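Local coordinates for protein prophage Pfl 6 Cro (Pseudomonas fluorescens, PDB 2PIJ) that probably binds operator DNA as a prophage Cro-type transcription factor built around a helix-turn-helix, at residues Ser7-Glu12 with Ser17-Ala22. Numbering follows the deposited sequence.
Sequences SKYLEE and SALAAA. With SO4 (sulfate ion), chain G.
In the mixed alpha+beta fold of this Cro protein, three helices and a three-stranded antiparallel sheet as in lambda Cro, helix 6-12 packs on helix 16-23, which with helix 27-35 forms the helix-turn-helix; Y9 and L10 of segment 7-12 meet L19 of segment 17-22 there. The two backbones stay well apart, so side chains alone make the joint: the nearest CA pair, L10 CA and L19 CA, is separated by 8.4 Å, no hydrogen bond links the two segments, and together they bury 137 Å². L19 is the buried residue of the three, and its CB, CG and both methyls gather about the CD2-CE2 bond of the Y9 ring. CE2 of Y9 lies 3.9 Å from CB of L19, while CD2 of Y9 is 4.0 Å from CD2 of L19. The leucine meets the ring at a slant. Both groups reach the other helix because each CG stands anti to its own backbone N (chi1 177° in Y9, -175° in L19), with each CB already directed at the opposing helix. L10 adds a looser apolar touch, CD2 of L10 to CD2 of L19 at 4.4 Å. The same side chains also join the small hydrophobic core: Y9 and L19 both rest on I42 of strand 40-44, and L10 touches V34 of helix 27-35.

Away from this interface, the exposed K8 bridges one turn of its helix: K8 NZ forms a hydrogen-bonded salt bridge with E12 OE1 at 2.7 Å, approaching the oxygen nearly along its C-O bond. The lysine chain is extended until its last torsion, where it bends (chi4 47°). A sulfate ion, probably from the crystallisation liquor, takes a second hydrogen bond from the same ammonium, K8 NZ to sulfate O4 at 2.6 Å.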
ATOM      1  N   SER B   7      -9.649  -2.974 -10.369  1.00 33.50           N
ATOM      2  CA  SER B   7     -10.328  -3.526 -11.571  1.00 35.17           C
ATOM      3  C   SER B   7     -11.473  -4.422 -11.204  1.00 32.43           C
ATOM      4  O   SER B   7     -12.521  -4.248 -11.754  1.00 31.11           O
ATOM      5  CB  SER B   7      -9.397  -4.189 -12.586  1.00 43.49           C
ATOM      6  OG  SER B   7      -8.677  -3.176 -13.275  1.00 50.62           O
ATOM      7  N   LYS B   8     -11.311  -5.270 -10.194  1.00 32.65           N
ATOM      8  CA  LYS B   8     -12.451  -6.082  -9.695  1.00 35.39           C
ATOM      9  C   LYS B   8     -13.580  -5.182  -9.200  1.00 32.44           C
ATOM     10  O   LYS B   8     -14.746  -5.418  -9.510  1.00 35.17           O
ATOM     11  CB  LYS B   8     -11.994  -6.963  -8.533  1.00 39.33           C
ATOM     12  CG  LYS B   8     -13.083  -7.902  -8.026  1.00 49.32           C
ATOM     13  CD  LYS B   8     -12.700  -8.444  -6.620  1.00 58.08           C
ATOM     14  CE  LYS B   8     -13.812  -9.500  -6.188  1.00 72.16           C
ATOM     15  NZ  LYS B   8     -14.099 -10.419  -7.252  1.00 75.85           N
ATOM     16  N   TYR B   9     -13.253  -4.171  -8.406  1.00 31.56           N
ATOM     17  CA  TYR B   9     -14.276  -3.222  -7.970  1.00 31.56           C
ATOM     18  C   TYR B   9     -15.082  -2.675  -9.170  1.00 29.09           C
ATOM     19  O   TYR B   9     -16.309  -2.691  -9.145  1.00 32.93           O
ATOM     20  CB  TYR B   9     -13.717  -2.070  -7.071  1.00 29.00           C
ATOM     21  CG  TYR B   9     -14.769  -1.059  -6.700  1.00 32.26           C
ATOM     22  CD1 TYR B   9     -15.497  -1.209  -5.536  1.00 40.81           C
ATOM     23  CD2 TYR B   9     -15.036   0.072  -7.519  1.00 27.13           C
ATOM     24  CE1 TYR B   9     -16.474  -0.283  -5.172  1.00 46.62           C
ATOM     25  CE2 TYR B   9     -16.027   0.991  -7.185  1.00 34.14           C
ATOM     26  CZ  TYR B   9     -16.726   0.807  -5.999  1.00 41.34           C
ATOM     27  OH  TYR B   9     -17.713   1.665  -5.615  1.00 49.50           O
ATOM     28  N   LEU B  10     -14.391  -2.115 -10.171  1.00 27.83           N
ATOM     29  CA  LEU B  10     -15.067  -1.537 -11.344  1.00 28.45           C
ATOM     30  C   LEU B  10     -15.842  -2.570 -12.201  1.00 31.58           C
ATOM     31  O   LEU B  10     -16.942  -2.303 -12.663  1.00 33.53           O
ATOM     32  CB  LEU B  10     -14.022  -0.808 -12.200  1.00 30.04           C
ATOM     33  CG  LEU B  10     -13.440   0.450 -11.575  1.00 27.20           C
ATOM     34  CD1 LEU B  10     -12.310   0.918 -12.441  1.00 26.73           C
ATOM     35  CD2 LEU B  10     -14.513   1.558 -11.378  1.00 28.92           C
ATOM     36  N   GLU B  11     -15.260  -3.764 -12.352  1.00 32.21           N
ATOM     37  CA  GLU B  11     -15.780  -4.814 -13.256  1.00 37.49           C
ATOM     38  C   GLU B  11     -17.039  -5.450 -12.666  1.00 39.86           C
ATOM     39  O   GLU B  11     -17.913  -5.946 -13.382  1.00 46.26           O
ATOM     40  CB  GLU B  11     -14.725  -5.908 -13.548  1.00 38.07           C
ATOM     41  CG  GLU B  11     -13.543  -5.398 -14.342  1.00 42.02           C
ATOM     42  CD  GLU B  11     -13.854  -5.092 -15.818  1.00 49.79           C
ATOM     43  OE1 GLU B  11     -15.044  -5.112 -16.224  1.00 48.37           O
ATOM     44  OE2 GLU B  11     -12.880  -4.844 -16.577  1.00 55.67           O
ATOM     45  N   GLU B  12     -17.103  -5.395 -11.340  1.00 38.00           N
ATOM     46  CA  GLU B  12     -18.040  -6.185 -10.579  1.00 40.35           C
ATOM     47  C   GLU B  12     -18.986  -5.402  -9.670  1.00 39.53           C
ATOM     48  O   GLU B  12     -20.097  -5.874  -9.387  1.00 41.92           O
ATOM     49  CB  GLU B  12     -17.253  -7.280  -9.823  1.00 45.84           C
ATOM     50  CG  GLU B  12     -18.029  -8.027  -8.752  1.00 52.26           C
ATOM     51  CD  GLU B  12     -17.567  -9.466  -8.566  1.00 61.44           C
ATOM     52  OE1 GLU B  12     -16.326  -9.695  -8.542  1.00 64.35           O
ATOM     53  OE2 GLU B  12     -18.456 -10.359  -8.453  1.00 66.13           O
ATOM     54  N   SER B  17     -17.359   6.718 -12.342  1.00 31.77           N
ATOM     55  CA  SER B  17     -18.030   7.943 -11.986  1.00 33.25           C
ATOM     56  C   SER B  17     -18.330   7.934 -10.482  1.00 34.58           C
ATOM     57  O   SER B  17     -18.015   8.913  -9.745  1.00 37.33           O
ATOM     58  CB  SER B  17     -19.355   8.044 -12.795  1.00 35.91           C
ATOM     59  OG  SER B  17     -19.979   9.199 -12.398  1.00 47.30           O
ATOM     60  N   ALA B  18     -18.982   6.857 -10.032  1.00 31.63           N
ATOM     61  CA  ALA B  18     -19.335   6.718  -8.612  1.00 31.40           C
ATOM     62  C   ALA B  18     -18.115   6.632  -7.662  1.00 29.43           C
ATOM     63  O   ALA B  18     -18.065   7.248  -6.572  1.00 29.86           O
ATOM     64  CB  ALA B  18     -20.187   5.513  -8.440  1.00 34.37           C
ATOM     65  N   LEU B  19     -17.164   5.784  -8.006  1.00 27.84           N
ATOM     66  CA  LEU B  19     -15.934   5.712  -7.229  1.00 26.40           C
ATOM     67  C   LEU B  19     -15.217   7.103  -7.111  1.00 26.93           C
ATOM     68  O   LEU B  19     -14.755   7.503  -6.023  1.00 27.62           O
ATOM     69  CB  LEU B  19     -15.017   4.671  -7.843  1.00 25.18           C
ATOM     70  CG  LEU B  19     -13.727   4.424  -7.042  1.00 23.69           C
ATOM     71  CD1 LEU B  19     -14.017   3.941  -5.593  1.00 21.33           C
ATOM     72  CD2 LEU B  19     -12.938   3.441  -7.771  1.00 24.03           C
ATOM     73  N   ALA B  20     -15.116   7.836  -8.225  1.00 26.72           N
ATOM     74  CA  ALA B  20     -14.437   9.136  -8.252  1.00 27.77           C
ATOM     75  C   ALA B  20     -15.100  10.083  -7.271  1.00 29.53           C
ATOM     76  O   ALA B  20     -14.427  10.782  -6.500  1.00 29.27           O
ATOM     77  CB  ALA B  20     -14.479   9.724  -9.654  1.00 28.42           C
ATOM     78  N   ALA B  21     -16.436  10.072  -7.296  1.00 31.09           N
ATOM     79  CA  ALA B  21     -17.199  10.881  -6.366  1.00 34.97           C
ATOM     80  C   ALA B  21     -16.993  10.429  -4.913  1.00 33.92           C
ATOM     81  O   ALA B  21     -16.865  11.272  -4.015  1.00 37.28           O
ATOM     82  CB  ALA B  21     -18.724  10.939  -6.750  1.00 37.75           C
ATOM     83  N   ALA B  22     -16.987   9.124  -4.663  1.00 32.50           N
ATOM     84  CA  ALA B  22     -16.799   8.641  -3.272  1.00 33.29           C
ATOM     85  C   ALA B  22     -15.350   8.829  -2.741  1.00 32.02           C
ATOM     86  O   ALA B  22     -15.132   8.967  -1.525  1.00 34.61           O
ATOM     87  CB  ALA B  22     -17.243   7.223  -3.134  1.00 32.61           C
TER
HETATM   88  S   SO4 G 504     -11.795 -12.707  -8.160  1.00 81.16           S
HETATM   89  O1  SO4 G 504     -12.554 -12.474  -9.393  1.00 81.55           O
HETATM   90  O2  SO4 G 504     -11.152 -14.029  -8.232  1.00 80.82           O
HETATM   91  O3  SO4 G 504     -10.764 -11.668  -8.050  1.00 83.14           O
HETATM   92  O4  SO4 G 504     -12.700 -12.604  -6.999  1.00 80.79           O